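Local coordinates for protein putative polyketide synthase (Brevibacillus brevis, PDB 6HP2) that binds S-adenosyl-L-homocysteine as the O-methyltransferase domain of a trans-AT polyketide synthase that probably takes part in bacillaene biosynthesis, at residues A[239-242]-A[243-246]; A[267-270]-A[271-275]; A[276-280]-A[281-285]. All coordinates share one frame; numbering follows the deposited sequence.

Interaction 1: A[239-242]-A[243-246]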
loop_
_atom_site.group_PDB
_atom_site.type_symbol
_atom_site.label_atom_id
_atom_site.label_comp_id
_atom_site.label_asym_id
_atom_site.label_seq_id
_atom_site.Cartn_x
_atom_site.Cartn_y
_atom_site.Cartn_z
ATOM N N ILE A 239 -9.581 6.126 -4.171
ATOM C CA ILE A 239 -10.145 5.119 -5.019
ATOM C C ILE A 239 -10.532 3.899 -4.193
ATOM O O ILE A 239 -9.709 3.400 -3.447
ATOM C CB ILE A 239 -9.111 4.696 -6.067
ATOM C CG1 ILE A 239 -8.789 5.861 -7.009
ATOM C CG2 ILE A 239 -9.612 3.502 -6.838
ATOM C CD1 ILE A 239 -7.539 5.648 -7.835
ATOM N N ASP A 240 -11.752 3.390 -4.344
ATOM C CA ASP A 240 -12.173 2.247 -3.546
ATOM C C ASP A 240 -11.991 0.930 -4.318
ATOM O O ASP A 240 -12.586 0.751 -5.378
ATOM C CB ASP A 240 -13.639 2.411 -3.150
ATOM C CG ASP A 240 -14.113 1.324 -2.209
ATOM O OD1 ASP A 240 -13.286 0.478 -1.816
ATOM O OD2 ASP A 240 -15.311 1.318 -1.862
ATOM N N VAL A 241 -11.170 0.015 -3.799
ATOM C CA VAL A 241 -10.941 -1.265 -4.458
ATOM C C VAL A 241 -11.557 -2.441 -3.703
ATOM O O VAL A 241 -11.298 -3.593 -4.043
ATOM C CB VAL A 241 -9.438 -1.559 -4.599
ATOM C CG1 VAL A 241 -9.187 -2.443 -5.805
ATOM C CG2 VAL A 241 -8.633 -0.272 -4.692
ATOM N N SER A 242 -12.376 -2.159 -2.693
ATOM C CA SER A 242 -12.965 -3.216 -1.867
ATOM C C SER A 242 -13.633 -4.369 -2.628
ATOM O O SER A 242 -13.369 -5.531 -2.322
ATOM C CB SER A 242 -13.939 -2.635 -0.831
ATOM O OG SER A 242 -13.394 -1.486 -0.212
ATOM N N PRO A 243 -14.489 -4.067 -3.620
ATOM C CA PRO A 243 -15.109 -5.221 -4.282
ATOM C C PRO A 243 -14.101 -6.110 -5.006
ATOM O O PRO A 243 -14.202 -7.332 -4.934
ATOM C CB PRO A 243 -16.080 -4.583 -5.288
ATOM C CG PRO A 243 -16.190 -3.147 -4.897
ATOM C CD PRO A 243 -14.884 -2.800 -4.256
ATOM N N GLN A 244 -13.149 -5.500 -5.703
ATOM C CA GLN A 244 -12.147 -6.262 -6.438
ATOM C C GLN A 244 -11.261 -7.093 -5.511
ATOM O O GLN A 244 -10.920 -8.230 -5.830
ATOM C CB GLN A 244 -11.298 -5.345 -7.312
ATOM C CG GLN A 244 -12.055 -4.725 -8.475
ATOM C CD GLN A 244 -13.130 -3.754 -8.027
ATOM O OE1 GLN A 244 -12.938 -2.993 -7.082
ATOM N NE2 GLN A 244 -14.267 -3.773 -8.710
ATOM N N ILE A 245 -10.887 -6.530 -4.368
ATOM C CA ILE A 245 -10.061 -7.259 -3.413
ATOM C C ILE A 245 -10.836 -8.451 -2.903
ATOM O O ILE A 245 -10.332 -9.572 -2.883
ATOM C CB ILE A 245 -9.678 -6.397 -2.216
ATOM C CG1 ILE A 245 -8.866 -5.211 -2.691
ATOM C CG2 ILE A 245 -8.885 -7.214 -1.207
ATOM C CD1 ILE A 245 -7.550 -5.583 -3.329
ATOM N N ALA A 246 -12.070 -8.205 -2.483
ATOM C CA ALA A 246 -12.911 -9.305 -2.022
ATOM C C ALA A 246 -13.066 -10.370 -3.116
ATOM O O ALA A 246 -13.147 -11.561 -2.808
ATOM C CB ALA A 246 -14.303 -8.776 -1.584
HETATM O O HOH W 1 -14.535 -0.636 -6.897
#

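Interaction 2: A[267-270]-A[271-275]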
loop_
_atom_site.group_PDB
_atom_site.type_symbol
_atom_site.label_atom_id
_atom_site.label_comp_id
_atom_site.label_asym_id
_atom_site.label_seq_id
_atom_site.Cartn_x
_atom_site.Cartn_y
_atom_site.Cartn_z
ATOM N N ASP A 267 -0.802 -19.299 11.203
ATOM C CA ASP A 267 -0.902 -18.076 11.990
ATOM C C ASP A 267 -0.720 -16.831 11.131
ATOM O O ASP A 267 -1.362 -15.808 11.381
ATOM C CB ASP A 267 0.132 -18.093 13.116
ATOM C CG ASP A 267 -0.257 -19.017 14.252
ATOM O OD1 ASP A 267 -1.476 -19.191 14.482
ATOM O OD2 ASP A 267 0.658 -19.570 14.913
ATOM N N LEU A 268 0.156 -16.887 10.124
ATOM C CA LEU A 268 0.453 -15.697 9.342
ATOM C C LEU A 268 -0.661 -15.341 8.357
ATOM O O LEU A 268 -0.831 -14.159 8.025
ATOM C CB LEU A 268 1.767 -15.876 8.582
ATOM C CG LEU A 268 1.904 -16.986 7.540
ATOM C CD1 LEU A 268 1.215 -16.629 6.268
ATOM C CD2 LEU A 268 3.402 -17.318 7.266
ATOM N N TYR A 269 -1.432 -16.327 7.891
ATOM C CA TYR A 269 -2.493 -16.069 6.923
ATOM C C TYR A 269 -3.827 -15.712 7.572
ATOM O O TYR A 269 -4.756 -15.251 6.872
ATOM C CB TYR A 269 -2.699 -17.284 6.003
ATOM C CG TYR A 269 -3.369 -16.928 4.696
ATOM C CD1 TYR A 269 -2.667 -16.320 3.684
ATOM C CD2 TYR A 269 -4.693 -17.182 4.495
ATOM C CE1 TYR A 269 -3.293 -15.941 2.498
ATOM C CE2 TYR A 269 -5.324 -16.820 3.339
ATOM C CZ TYR A 269 -4.587 -16.222 2.314
ATOM O OH TYR A 269 -5.183 -15.861 1.135
ATOM N N ILE A 270 -3.933 -15.852 8.889
ATOM C CA ILE A 270 -5.222 -15.660 9.532
ATOM C C ILE A 270 -5.654 -14.207 9.406
ATOM O O ILE A 270 -6.854 -13.919 9.364
ATOM C CB ILE A 270 -5.167 -16.106 11.005
ATOM C CG1 ILE A 270 -6.570 -16.114 11.620
ATOM C CG2 ILE A 270 -4.272 -15.167 11.815
ATOM C CD1 ILE A 270 -7.541 -17.055 10.943
ATOM N N ASN A 271 -4.692 -13.269 9.367
ATOM C CA ASN A 271 -5.020 -11.861 9.213
ATOM C C ASN A 271 -5.661 -11.607 7.854
ATOM O O ASN A 271 -6.538 -10.732 7.715
ATOM C CB ASN A 271 -3.765 -11.006 9.367
ATOM C CG ASN A 271 -3.199 -11.059 10.757
ATOM O OD1 ASN A 271 -3.664 -11.829 11.596
ATOM N ND2 ASN A 271 -2.183 -10.242 11.016
ATOM N N THR A 272 -5.156 -12.295 6.810
ATOM C CA THR A 272 -5.751 -12.161 5.482
ATOM C C THR A 272 -7.170 -12.688 5.488
ATOM O O THR A 272 -8.078 -12.071 4.937
ATOM C CB THR A 272 -4.907 -12.911 4.450
ATOM O OG1 THR A 272 -3.608 -12.340 4.422
ATOM C CG2 THR A 272 -5.555 -12.834 3.087
ATOM N N VAL A 273 -7.399 -13.810 6.166
ATOM C CA VAL A 273 -8.767 -14.315 6.295
ATOM C C VAL A 273 -9.658 -13.280 6.989
ATOM O O VAL A 273 -10.777 -12.989 6.548
ATOM C CB VAL A 273 -8.777 -15.664 7.043
ATOM C CG1 VAL A 273 -10.216 -16.091 7.335
ATOM C CG2 VAL A 273 -8.051 -16.704 6.235
ATOM N N ASN A 274 -9.175 -12.719 8.088
ATOM C CA ASN A 274 -9.968 -11.751 8.840
ATOM C C ASN A 274 -10.262 -10.511 8.022
ATOM O O ASN A 274 -11.366 -9.977 8.065
ATOM C CB ASN A 274 -9.227 -11.362 10.115
ATOM C CG ASN A 274 -9.244 -12.505 11.134
ATOM O OD1 ASN A 274 -10.148 -13.342 11.073
ATOM N ND2 ASN A 274 -8.270 -12.549 12.039
ATOM N N GLN A 275 -9.297 -10.042 7.266
ATOM C CA GLN A 275 -9.538 -8.895 6.415
ATOM C C GLN A 275 -10.558 -9.214 5.346
ATOM O O GLN A 275 -11.383 -8.356 4.989
ATOM C CB GLN A 275 -8.204 -8.422 5.781
ATOM C CG GLN A 275 -7.275 -7.821 6.799
ATOM C CD GLN A 275 -5.855 -7.664 6.238
ATOM O OE1 GLN A 275 -5.677 -7.424 5.040
ATOM N NE2 GLN A 275 -4.860 -7.847 7.082
#

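Interaction 3: A[276-280]-A[281-285]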
loop_
_atom_site.group_PDB
_atom_site.type_symbol
_atom_site.label_atom_id
_atom_site.label_comp_id
_atom_site.label_asym_id
_atom_site.label_seq_id
_atom_site.Cartn_x
_atom_site.Cartn_y
_atom_site.Cartn_z
ATOM N N SER A 276 -10.493 -10.433 4.789
ATOM C CA SER A 276 -11.481 -10.866 3.784
ATOM C C SER A 276 -12.910 -10.822 4.333
ATOM O O SER A 276 -13.849 -10.349 3.673
ATOM C CB SER A 276 -11.160 -12.307 3.334
ATOM O OG SER A 276 -12.150 -12.818 2.469
ATOM N N ILE A 277 -13.097 -11.368 5.528
ATOM C CA ILE A 277 -14.404 -11.324 6.173
ATOM C C ILE A 277 -14.893 -9.889 6.345
ATOM O O ILE A 277 -16.063 -9.571 6.057
ATOM C CB ILE A 277 -14.360 -12.075 7.522
ATOM C CG1 ILE A 277 -14.021 -13.537 7.275
ATOM C CG2 ILE A 277 -15.648 -11.916 8.261
ATOM C CD1 ILE A 277 -13.787 -14.336 8.578
ATOM N N SER A 278 -14.061 -9.028 6.935
ATOM C CA SER A 278 -14.500 -7.649 7.169
ATOM C C SER A 278 -14.806 -6.915 5.865
ATOM O O SER A 278 -15.731 -6.107 5.831
ATOM C CB SER A 278 -13.467 -6.871 7.975
ATOM O OG SER A 278 -13.249 -7.513 9.187
ATOM N N LEU A 279 -14.019 -7.137 4.793
ATOM C CA LEU A 279 -14.345 -6.541 3.489
ATOM C C LEU A 279 -15.693 -7.038 2.982
ATOM O O LEU A 279 -16.480 -6.262 2.439
ATOM C CB LEU A 279 -13.245 -6.814 2.414
ATOM C CG LEU A 279 -11.964 -6.157 2.539
ATOM C CD1 LEU A 279 -10.848 -6.844 1.686
ATOM C CD2 LEU A 279 -12.148 -4.650 2.084
ATOM N N GLU A 280 -15.970 -8.339 3.126
ATOM C CA GLU A 280 -17.230 -8.890 2.645
ATOM C C GLU A 280 -18.409 -8.307 3.414
ATOM O O GLU A 280 -19.457 -8.048 2.825
ATOM C CB GLU A 280 -17.228 -10.418 2.762
ATOM C CG GLU A 280 -18.453 -11.078 2.126
ATOM C CD GLU A 280 -18.389 -12.596 2.134
ATOM O OE1 GLU A 280 -17.403 -13.147 2.669
ATOM O OE2 GLU A 280 -19.320 -13.237 1.603
ATOM N N ARG A 281 -18.260 -8.118 4.737
ATOM C CA ARG A 281 -19.314 -7.507 5.537
ATOM C C ARG A 281 -19.528 -6.040 5.174
ATOM O O ARG A 281 -20.579 -5.466 5.465
ATOM C CB ARG A 281 -18.973 -7.604 7.007
ATOM C CG ARG A 281 -18.718 -9.034 7.535
ATOM C CD ARG A 281 -19.951 -9.800 7.795
ATOM N NE ARG A 281 -19.595 -11.151 8.236
ATOM C CZ ARG A 281 -20.421 -11.988 8.852
ATOM N NH1 ARG A 281 -21.668 -11.616 9.122
ATOM N NH2 ARG A 281 -19.994 -13.195 9.202
ATOM N N GLY A 282 -18.498 -5.381 4.697
ATOM C CA GLY A 282 -18.485 -3.947 4.421
ATOM C C GLY A 282 -17.970 -3.116 5.577
ATOM O O GLY A 282 -18.023 -1.885 5.519
ATOM N N TRP A 283 -17.391 -3.751 6.577
ATOM C CA TRP A 283 -16.910 -3.037 7.749
ATOM C C TRP A 283 -15.697 -2.191 7.446
ATOM O O TRP A 283 -15.467 -1.190 8.150
ATOM C CB TRP A 283 -16.547 -3.997 8.883
ATOM C CG TRP A 283 -17.748 -4.740 9.390
ATOM C CD1 TRP A 283 -19.057 -4.389 9.262
ATOM C CD2 TRP A 283 -17.720 -5.998 10.049
ATOM N NE1 TRP A 283 -19.867 -5.377 9.811
ATOM C CE2 TRP A 283 -19.053 -6.363 10.323
ATOM C CE3 TRP A 283 -16.677 -6.856 10.432
ATOM C CZ2 TRP A 283 -19.393 -7.583 10.986
ATOM C CZ3 TRP A 283 -17.009 -8.060 11.105
ATOM C CH2 TRP A 283 -18.366 -8.406 11.361
ATOM N N ILE A 284 -14.871 -2.625 6.492
ATOM C CA ILE A 284 -13.713 -1.848 6.084
ATOM C C ILE A 284 -13.705 -1.696 4.584
ATOM O O ILE A 284 -14.355 -2.447 3.853
ATOM C CB ILE A 284 -12.389 -2.474 6.540
ATOM C CG1 ILE A 284 -12.256 -3.882 5.949
ATOM C CG2 ILE A 284 -12.363 -2.506 8.065
ATOM C CD1 ILE A 284 -10.997 -4.678 6.486
ATOM N N SER A 285 -13.008 -0.658 4.149
ATOM C CA SER A 285 -12.763 -0.385 2.746
ATOM C C SER A 285 -11.261 -0.362 2.510
ATOM O O SER A 285 -10.509 0.299 3.250
ATOM C CB SER A 285 -13.377 0.957 2.302
ATOM O OG SER A 285 -14.772 0.917 2.409
#

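Interaction 1: A[239-242]-A[243-246]
Val241 O accepts Ile245 N at 3.0 Å, with an N-H...O angle of 164°. One residue further, Ala246 N donates to Ser242 O at 3.0 Å, and these two bonds make the first turn of the helix, with Val241 at its N-cap position. Asp240 OD1 accepts Ser242 N at 2.9 Å from above the carboxylate plane, which closes an Asx turn, and accepts Ser242 OG at 2.5 Å, a short bond, with its syn lone pair. Two donors from the same serine thus grip one carboxylate oxygen, while OD2 has a long, weak ion pair with Lys313. A water bridges Asp240 O and Gln244 OE1, donating to both; the Gln244 chain reaches it by folding back at chi2 (66°). Packing follows the same i to i+3 and i to i+4 spacing. The Val241 and Gln244 side chains cross at about a right angle, with Val241 CG1 3.9 Å from Gln244 CB, while Ile245 CG1 lies 3.2 Å from Val241 O. The turn carries the chain from strand 233-240 into helix 242-249. Ser242 OG also bonds to Tyr286 N of neighbouring strand 284-293, Ile245 packs on Leu279 of helix 263-281, and Val241 touches Tyr316 and Gln244 touches Pro317 of helix 316-326.

Interaction 2: A[267-270]-A[271-275]
Ile270 and Tyr269 carry most of this contact: Tyr269 reaches Thr272 and Val273, and Ile270 touches Asn271, Val273 and Asn274. The Tyr269 ring has Thr272 CB over the centre of one face, 3.9 Å from the centroid and only 9° off the ring normal, a CH-pi contact. Thr272 CG2 leans toward the phenol end and touches CZ of Tyr269 at 3.6 Å. With CG of the tyrosine anti to its backbone nitrogen (chi1 -158°), the ring swings forward along the helix and can meet the threonine. Val273 CG2 comes obliquely to the same ring, 3.8 Å from Tyr269 CD2. Ile270 turns another way: its CG2 presses on Asn271 OD1 at 3.4 Å, its CD1 lies by Val273 CB, and its CG1 approaches Asn274 ND2. The backbone bonds of these turns run from Val273 N to Tyr269 O at 3.1 Å and from Asn274 N to Ile270 O at 2.9 Å. Tyr269 also packs on helix 59-64, and with Val273 on Val254. The spacing of the Tyr269 contacts and backbone bonds is that of an alpha-helix, here kinked at Asn271 and Thr272, within helix 263-281; the Asn271 side chain lies about 10 Å from the bound S-adenosyl-L-homocysteine.

Interaction 3: A[276-280]-A[281-285]
Arg281 closes the last regular turn of the helix, its N donating to Ile277 O at 2.9 Å. Arg281 CG, anti to its own carbonyl carbon (chi1 -57°), lies 3.1 Å from Ile277 O; beyond it the chain bends at chi2 and runs beside Ile277 in the same direction. Ile277 CG2 meets the guanidinium at its edge, 4.0 Å from Arg281 NE. Gly282 follows with positive phi (93°), a backbone shape that brings the CB position too close to the carbonyl oxygen of Arg281. Its weak bond from N to Leu279 O pairs with the bond from Trp283 N to Ser278 O at 3.0 Å, making Gly282 the C-prime residue of a Schellman motif, which ends helix 263-281 and turns the chain toward strand 284-293. A second weak bond runs from Gly282 N to Ser278 O. Trp283 lays one indole face over Arg281, whose CB sits 3.5 Å above the ring plane, and presents its edge to Ser278, with CE3 at 3.7 Å from OG. The Trp283 side chain also touches Ile209. Ile284 turns its CG1 branch toward Ser278 and Leu279, placed between backbone N and carbonyl carbon (chi1 59°), and its CD1 reaches Ser278 CB at 3.6 Å. Leu279 crosses it at about a right angle, CD2 lying 3.9 Å from Ile284 CG1. Ser285 bonds through its backbone to Ile202 and through OG to Asn204 ND2.

The three contacts come in chain order. Interaction 1 leads from strand 233-240 into helix 242-249, interaction 2 lies within helix 263-281, and interaction 3 ends that helix and enters strand 284-293. Centres of interactions 1 and 3 are about 10 Å apart, and the two touch where Ser242 and Ile245 pack against Ser285 and Leu279; their strands are neighbours in the large mixed sheet. Interactions 2 and 3 share a helix, with centres about 13 Å apart, while 1 and 2 are about 18 Å apart and do not touch. Together they follow the connection between two adjacent strands, whose helix 263-281 passes near the cofactor-product pocket.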